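Local coordinates for pirin family protein (Acinetobacter baumannii, PDB 6D0P) that probably acts as a metal-dependent quercetin 2,3-dioxygenase of the pirin family, a bicupin that binds manganese and is expected to use iron, at residues G35-P40 with V228-R233; G188-G193 with F238-E243. All coordinates share one frame; numbering follows the deposited sequence.

Overall arrangement
From the N terminus the chain enters strand 7-12, then passes through helix 31-34 into residues 35-40 of the pirin family's N-terminal cupin. Contact 1 joins this turn to residues 228-233 in the C-terminal cupin, closing a loop of 187 residues and tying the two halves together. Contact 2 stays within the C-terminal cupin and spans 44 residues, from 188-193 to 238-243, whose strands belong to different sheets. The segments alternate along the sequence, so the two loops cross. Their centres lie 21 Å apart, and Leu-231 CD1 packs 3.5 Å from Phe-238 CG, bringing the contacts together.

Contact 1. Residues G35-P40 with V228-R233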
ATOM      1  N   GLY A  35      11.278   5.852   9.047  1.00 27.06           N
ATOM      2  CA  GLY A  35      12.471   5.686   8.199  1.00 25.37           C
ATOM      3  C   GLY A  35      12.805   4.270   7.737  1.00 24.48           C
ATOM      4  O   GLY A  35      12.008   3.586   7.086  1.00 24.87           O
ATOM      5  N   GLN A  36      14.063   3.873   8.020  1.00 20.13           N
ATOM      6  CA  GLN A  36      14.650   2.595   7.621  1.00 19.75           C
ATOM      7  C   GLN A  36      13.958   1.395   8.293  1.00 18.91           C
ATOM      8  O   GLN A  36      14.007   0.274   7.758  1.00 17.93           O
ATOM      9  CB  GLN A  36      16.135   2.561   7.964  1.00 20.71           C
ATOM     10  CG  GLN A  36      16.956   3.615   7.230  1.00 21.73           C
ATOM     11  CD  GLN A  36      17.129   3.320   5.758  1.00 21.81           C
ATOM     12  OE1 GLN A  36      16.695   2.284   5.251  1.00 20.31           O
ATOM     13  NE2 GLN A  36      17.792   4.236   5.061  1.00 22.48           N
ATOM     14  N   THR A  37      13.319   1.607   9.433  1.00 17.62           N
ATOM     15  CA  THR A  37      12.610   0.515  10.116  1.00 18.41           C
ATOM     16  C   THR A  37      11.538  -0.113   9.204  1.00 17.34           C
ATOM     17  O   THR A  37      11.259  -1.333   9.286  1.00 17.65           O
ATOM     18  CB  THR A  37      11.948   1.035  11.397  1.00 21.28           C
ATOM     19  OG1 THR A  37      13.013   1.505  12.225  1.00 22.74           O
ATOM     20  CG2 THR A  37      11.129  -0.012  12.112  1.00 22.49           C
ATOM     21  N   LEU A  38      10.928   0.702   8.350  1.00 15.61           N
ATOM     22  CA  LEU A  38       9.869   0.239   7.467  1.00 15.08           C
ATOM     23  C   LEU A  38      10.389  -0.371   6.159  1.00 14.29           C
ATOM     24  O   LEU A  38       9.588  -0.955   5.418  1.00 12.20           O
ATOM     25  CB  LEU A  38       8.996   1.440   7.108  1.00 15.90           C
ATOM     26  CG  LEU A  38       8.258   2.098   8.266  1.00 17.26           C
ATOM     27  CD1 LEU A  38       7.662   3.423   7.805  1.00 18.46           C
ATOM     28  CD2 LEU A  38       7.160   1.185   8.792  1.00 17.45           C
ATOM     29  N   SER A  39      11.664  -0.184   5.826  1.00 13.82           N
ATOM     30  CA  SER A  39      12.214  -0.562   4.494  1.00 14.53           C
ATOM     31  C   SER A  39      11.834  -2.001   4.126  1.00 14.25           C
ATOM     32  O   SER A  39      12.099  -2.937   4.884  1.00 13.81           O
ATOM     33  CB  SER A  39      13.722  -0.358   4.459  1.00 15.68           C
ATOM     34  OG  SER A  39      14.266  -0.668   3.178  1.00 15.48           O
ATOM     35  N   PRO A  40      11.332  -2.233   2.914  1.00 13.83           N
ATOM     36  CA  PRO A  40      11.250  -1.284   1.808  1.00 13.86           C
ATOM     37  C   PRO A  40       9.981  -0.439   1.689  1.00 13.90           C
ATOM     38  O   PRO A  40       9.781   0.191   0.646  1.00 14.72           O
ATOM     39  CB  PRO A  40      11.310  -2.257   0.604  1.00 14.16           C
ATOM     40  CG  PRO A  40      10.554  -3.468   1.095  1.00 13.80           C
ATOM     41  CD  PRO A  40      10.993  -3.603   2.526  1.00 13.47           C
ATOM     42  N   VAL A 228      -0.667  -0.098  12.860  1.00 15.55           N
ATOM     43  CA  VAL A 228       0.432  -0.870  12.305  1.00 16.03           C
ATOM     44  C   VAL A 228       1.311  -1.353  13.467  1.00 14.53           C
ATOM     45  O   VAL A 228       1.674  -0.565  14.343  1.00 14.35           O
ATOM     46  CB  VAL A 228       1.276  -0.098  11.272  1.00 17.10           C
ATOM     47  CG1 VAL A 228       1.818   1.215  11.801  1.00 21.34           C
ATOM     48  CG2 VAL A 228       2.423  -0.963  10.767  1.00 18.58           C
ATOM     49  N   ALA A 229       1.606  -2.639  13.466  1.00 13.81           N
ATOM     50  CA  ALA A 229       2.529  -3.249  14.399  1.00 14.51           C
ATOM     51  C   ALA A 229       3.827  -3.576  13.649  1.00 15.08           C
ATOM     52  O   ALA A 229       3.799  -4.049  12.520  1.00 14.92           O
ATOM     53  CB  ALA A 229       1.945  -4.500  15.006  1.00 14.53           C
ATOM     54  N   ILE A 230       4.951  -3.369  14.327  1.00 15.38           N
ATOM     55  CA  ILE A 230       6.259  -3.694  13.815  1.00 15.26           C
ATOM     56  C   ILE A 230       6.778  -4.919  14.578  1.00 15.60           C
ATOM     57  O   ILE A 230       6.815  -4.924  15.827  1.00 14.21           O
ATOM     58  CB  ILE A 230       7.172  -2.463  13.947  1.00 17.47           C
ATOM     59  CG1 ILE A 230       6.586  -1.315  13.115  1.00 21.10           C
ATOM     60  CG2 ILE A 230       8.613  -2.784  13.559  1.00 18.95           C
ATOM     61  CD1 ILE A 230       7.365  -0.063  13.168  1.00 25.57           C
ATOM     62  N   LEU A 231       7.108  -5.974  13.838  1.00 15.30           N
ATOM     63  CA  LEU A 231       7.669  -7.191  14.440  1.00 16.61           C
ATOM     64  C   LEU A 231       9.181  -7.206  14.173  1.00 17.06           C
ATOM     65  O   LEU A 231       9.690  -6.461  13.327  1.00 19.01           O
ATOM     66  CB  LEU A 231       7.014  -8.452  13.871  1.00 17.35           C
ATOM     67  CG  LEU A 231       5.490  -8.539  13.891  1.00 18.87           C
ATOM     68  CD1 LEU A 231       5.037  -9.949  13.564  1.00 19.86           C
ATOM     69  CD2 LEU A 231       4.880  -8.102  15.195  1.00 20.44           C
ATOM     70  N   SER A 232       9.914  -8.019  14.915  1.00 16.97           N
ATOM     71  CA  SER A 232      11.357  -8.075  14.746  1.00 17.26           C
ATOM     72  C   SER A 232      11.732  -8.683  13.384  1.00 16.73           C
ATOM     73  O   SER A 232      11.035  -9.556  12.826  1.00 16.70           O
ATOM     74  CB  SER A 232      12.020  -8.824  15.881  1.00 19.61           C
ATOM     75  OG  SER A 232      11.564 -10.177  15.919  1.00 21.72           O
ATOM     76  N   ARG A 233      12.848  -8.207  12.855  1.00 16.93           N
ATOM     77  CA  ARG A 233      13.400  -8.760  11.608  1.00 17.96           C
ATOM     78  C   ARG A 233      13.908 -10.179  11.871  1.00 19.06           C
ATOM     79  O   ARG A 233      13.734 -11.062  11.040  1.00 20.15           O
ATOM     80  CB  ARG A 233      14.498  -7.864  11.040  1.00 17.71           C
ATOM     81  CG  ARG A 233      13.940  -6.594  10.433  1.00 18.36           C
ATOM     82  CD  ARG A 233      14.994  -5.651   9.935  1.00 19.73           C
ATOM     83  NE  ARG A 233      14.374  -4.465   9.361  1.00 20.49           N
ATOM     84  CZ  ARG A 233      15.040  -3.411   8.946  1.00 19.94           C
ATOM     85  NH1 ARG A 233      16.359  -3.389   9.044  1.00 19.79           N
ATOM     86  NH2 ARG A 233      14.388  -2.390   8.418  1.00 20.30           N
TER
HETATM   87  O   HOH W   1      11.992  -3.427  10.786  1.00 18.41           O
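The carbonyl O of Gln-36 lies in the plane of the Arg-233 guanidinium, at its edge, while the carbonyl O of Thr-37 approaches the same group obliquely. This is an interdomain contact of the pirin bicupin: the 3-10 turn 36-38 of the N-terminal cupin faces the end of strand 227-231 in the C-terminal one. NH2 of Arg-233 makes both contacts, 2.8 Å from Gln-36 O and 3.4 Å from Thr-37 O, as weak hydrogen bonds, the first bent to 123° at the hydrogen. A chain extended from CG to NE (chi3 180°) carries the group across to the turn. One water bridges the two segments, donating to Thr-37 O at 2.7 Å and accepting a weak bond from Arg-233 NE. Thr-205 lies beside this polar patch: its OG1 hydrogen-bonds Ser-39 O and, weakly, Arg-233 NE. Within the turn, Ser-39 N bonds back to Gln-36 O at 3.1 Å, giving that carbonyl a second donor.

Below the polar layer the contact is apolar. Ile-230 points toward the turn from the strand and crosses the Thr-37 side chain at about a right angle. In Thr-37, OG1 lies beside the backbone N (chi1 -62°), which puts CG2 anti to that N and presents this methyl to two branches of the isoleucine, 3.9 Å from Ile-230 CD1 and 4.0 Å from Ile-230 CG2.

Contact 2. Residues G188-G193 with F238-E243; sequences GKLVKG and FSLNAE
Gly-193 N donates a hydrogen bond to Ala-242 O, 2.8 Å long and 161° at the hydrogen, where the end-to-end directions of 190-193 and 240-243 differ by 58°. The contact joins the two sheets of the C-terminal cupin's beta-sandwich, near the point where the chain leaves strand 183-190 of one sheet and, having run along strand 237-242 of the other, turns a corner at Glu-243. Between the sheets, Leu-190 and Leu-240 cross at about a right angle: Leu-190 CD1 touches both the CB and the CD1 of Leu-240, each at 3.8 Å. Leu-156 and Phe-248 also touch Leu-190, and Val-215 and Val-217 touch Leu-240.

Ala-242, two residues on from Leu-240 and on the same side of the strand, faces Leu-190. Its methyl lies 4.0 Å from Leu-190 CB and also packs against main-chain oxygens, 3.6 Å from Val-191 O, so a small side chain sits among backbone as well as side-chain atoms. Beyond the core, Asp-245 OD1 accepts a hydrogen bond from Lys-192 N just after strand 183-190. Lys-192 starts with CG anti to the backbone N (chi1 177°), and its extended chain runs past the carbonyl of Glu-243, with CG 3.3 Å and CE 3.4 Å from Glu-243 O.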
ATOM      1  N   GLY A 188      -6.265  -9.343   3.468  1.00 16.30           N
ATOM      2  CA  GLY A 188      -7.320 -10.324   3.653  1.00 17.12           C
ATOM      3  C   GLY A 188      -8.182 -10.039   4.860  1.00 17.54           C
ATOM      4  O   GLY A 188      -8.228  -8.904   5.365  1.00 15.81           O
ATOM      5  N   LYS A 189      -8.897 -11.093   5.256  1.00 18.24           N
ATOM      6  CA  LYS A 189      -9.825 -11.030   6.332  1.00 19.90           C
ATOM      7  C   LYS A 189      -9.644 -12.258   7.225  1.00 19.13           C
ATOM      8  O   LYS A 189      -9.558 -13.396   6.736  1.00 17.63           O
ATOM      9  CB  LYS A 189     -11.255 -10.977   5.779  1.00 23.54           C
ATOM     10  CG  LYS A 189     -12.361 -10.971   6.819  1.00 28.20           C
ATOM     11  CD  LYS A 189     -13.721 -11.134   6.170  1.00 35.17           C
ATOM     12  CE  LYS A 189     -14.856 -11.206   7.162  1.00 39.88           C
ATOM     13  NZ  LYS A 189     -16.096 -11.667   6.496  1.00 42.83           N
ATOM     14  N   LEU A 190      -9.601 -12.003   8.517  1.00 18.56           N
ATOM     15  CA  LEU A 190      -9.544 -13.060   9.524  1.00 21.91           C
ATOM     16  C   LEU A 190     -10.870 -13.004  10.279  1.00 22.19           C
ATOM     17  O   LEU A 190     -11.220 -11.954  10.842  1.00 22.67           O
ATOM     18  CB  LEU A 190      -8.391 -12.818  10.492  1.00 22.10           C
ATOM     19  CG  LEU A 190      -7.017 -12.660   9.870  1.00 25.62           C
ATOM     20  CD1 LEU A 190      -5.973 -12.441  10.956  1.00 29.02           C
ATOM     21  CD2 LEU A 190      -6.664 -13.856   9.006  1.00 26.55           C
ATOM     22  N   VAL A 191     -11.571 -14.123  10.324  0.60 22.90           N
ATOM     23  CA  VAL A 191     -12.882 -14.177  10.955  0.60 24.61           C
ATOM     24  C   VAL A 191     -12.705 -14.392  12.467  0.60 25.31           C
ATOM     25  O   VAL A 191     -11.879 -15.226  12.953  0.60 25.59           O
ATOM     26  CB  VAL A 191     -13.756 -15.281  10.324  0.60 25.58           C
ATOM     27  CG1 VAL A 191     -15.046 -15.511  11.096  0.60 26.37           C
ATOM     28  CG2 VAL A 191     -14.044 -14.975   8.864  0.60 26.93           C
ATOM     29  N   LYS A 192     -13.608 -13.699  13.204  1.00 28.09           N
ATOM     30  CA  LYS A 192     -13.614 -13.757  14.640  1.00 30.42           C
ATOM     31  C   LYS A 192     -13.524 -15.211  15.112  1.00 29.39           C
ATOM     32  O   LYS A 192     -14.216 -16.097  14.579  1.00 28.43           O
ATOM     33  CB  LYS A 192     -14.907 -13.101  15.136  1.00 33.80           C
ATOM     34  CG  LYS A 192     -15.117 -13.126  16.639  1.00 37.70           C
ATOM     35  CD  LYS A 192     -16.391 -12.423  17.054  1.00 40.92           C
ATOM     36  CE  LYS A 192     -16.595 -12.428  18.548  1.00 45.46           C
ATOM     37  NZ  LYS A 192     -17.929 -11.893  18.905  1.00 50.17           N
ATOM     38  N   GLY A 193     -12.654 -15.418  16.089  1.00 30.62           N
ATOM     39  CA  GLY A 193     -12.473 -16.715  16.752  1.00 32.85           C
ATOM     40  C   GLY A 193     -11.495 -17.634  16.032  1.00 33.66           C
ATOM     41  O   GLY A 193     -11.310 -18.760  16.460  1.00 35.52           O
ATOM     42  N   PHE A 238       4.981 -15.816  13.184  1.00 21.47           N
ATOM     43  CA  PHE A 238       4.142 -15.142  14.139  1.00 19.96           C
ATOM     44  C   PHE A 238       2.716 -15.648  13.944  1.00 20.02           C
ATOM     45  O   PHE A 238       2.401 -16.255  12.903  1.00 20.28           O
ATOM     46  CB  PHE A 238       4.238 -13.620  14.003  1.00 20.04           C
ATOM     47  CG  PHE A 238       3.720 -13.047  12.711  1.00 19.69           C
ATOM     48  CD1 PHE A 238       4.521 -13.008  11.584  1.00 19.29           C
ATOM     49  CD2 PHE A 238       2.431 -12.530  12.631  1.00 19.26           C
ATOM     50  CE1 PHE A 238       4.043 -12.487  10.388  1.00 18.71           C
ATOM     51  CE2 PHE A 238       1.964 -11.981  11.445  1.00 19.64           C
ATOM     52  CZ  PHE A 238       2.771 -11.958  10.323  1.00 18.17           C
ATOM     53  N   SER A 239       1.883 -15.377  14.922  1.00 19.10           N
ATOM     54  CA  SER A 239       0.494 -15.828  14.887  1.00 19.44           C
ATOM     55  C   SER A 239      -0.458 -14.638  15.013  1.00 18.47           C
ATOM     56  O   SER A 239      -0.144 -13.610  15.654  1.00 17.78           O
ATOM     57  CB  SER A 239       0.216 -16.856  15.960  1.00 21.00           C
ATOM     58  OG  SER A 239       0.225 -16.281  17.266  1.00 22.04           O
ATOM     59  N   LEU A 240      -1.623 -14.805  14.415  1.00 17.52           N
ATOM     60  CA  LEU A 240      -2.700 -13.843  14.502  1.00 19.27           C
ATOM     61  C   LEU A 240      -3.965 -14.596  14.931  1.00 19.67           C
ATOM     62  O   LEU A 240      -4.302 -15.650  14.368  1.00 21.31           O
ATOM     63  CB  LEU A 240      -2.922 -13.168  13.147  1.00 18.31           C
ATOM     64  CG  LEU A 240      -1.813 -12.273  12.603  1.00 18.41           C
ATOM     65  CD1 LEU A 240      -2.232 -11.696  11.264  1.00 19.85           C
ATOM     66  CD2 LEU A 240      -1.486 -11.143  13.565  1.00 18.49           C
ATOM     67  N   ASN A 241      -4.658 -14.054  15.908  1.00 20.04           N
ATOM     68  CA  ASN A 241      -5.877 -14.670  16.442  1.00 21.06           C
ATOM     69  C   ASN A 241      -6.942 -13.583  16.492  1.00 20.12           C
ATOM     70  O   ASN A 241      -6.812 -12.649  17.275  1.00 19.84           O
ATOM     71  CB  ASN A 241      -5.615 -15.272  17.826  1.00 24.65           C
ATOM     72  CG  ASN A 241      -6.653 -16.293  18.251  1.00 29.25           C
ATOM     73  OD1 ASN A 241      -7.676 -16.466  17.590  1.00 32.23           O
ATOM     74  ND2 ASN A 241      -6.380 -16.990  19.345  1.00 30.47           N
ATOM     75  N   ALA A 242      -7.965 -13.675  15.648  1.00 19.81           N
ATOM     76  CA  ALA A 242      -8.978 -12.610  15.567  1.00 20.20           C
ATOM     77  C   ALA A 242      -9.984 -12.645  16.735  1.00 21.51           C
ATOM     78  O   ALA A 242     -10.610 -13.661  17.008  1.00 22.25           O
ATOM     79  CB  ALA A 242      -9.693 -12.707  14.246  1.00 20.48           C
ATOM     80  N   GLU A 243     -10.209 -11.482  17.344  1.00 22.44           N
ATOM     81  CA  GLU A 243     -11.202 -11.308  18.418  1.00 25.91           C
ATOM     82  C   GLU A 243     -12.507 -10.757  17.811  1.00 26.30           C
ATOM     83  O   GLU A 243     -13.579 -10.795  18.433  1.00 24.06           O
ATOM     84  CB  GLU A 243     -10.655 -10.381  19.499  1.00 29.84           C
ATOM     85  CG  GLU A 243      -9.391 -10.903  20.161  1.00 35.11           C
ATOM     86  CD  GLU A 243      -9.625 -11.890  21.295  1.00 39.53           C
ATOM     87  OE1 GLU A 243     -10.693 -12.536  21.303  1.00 49.16           O
ATOM     88  OE2 GLU A 243      -8.738 -12.019  22.164  1.00 44.37           O
TER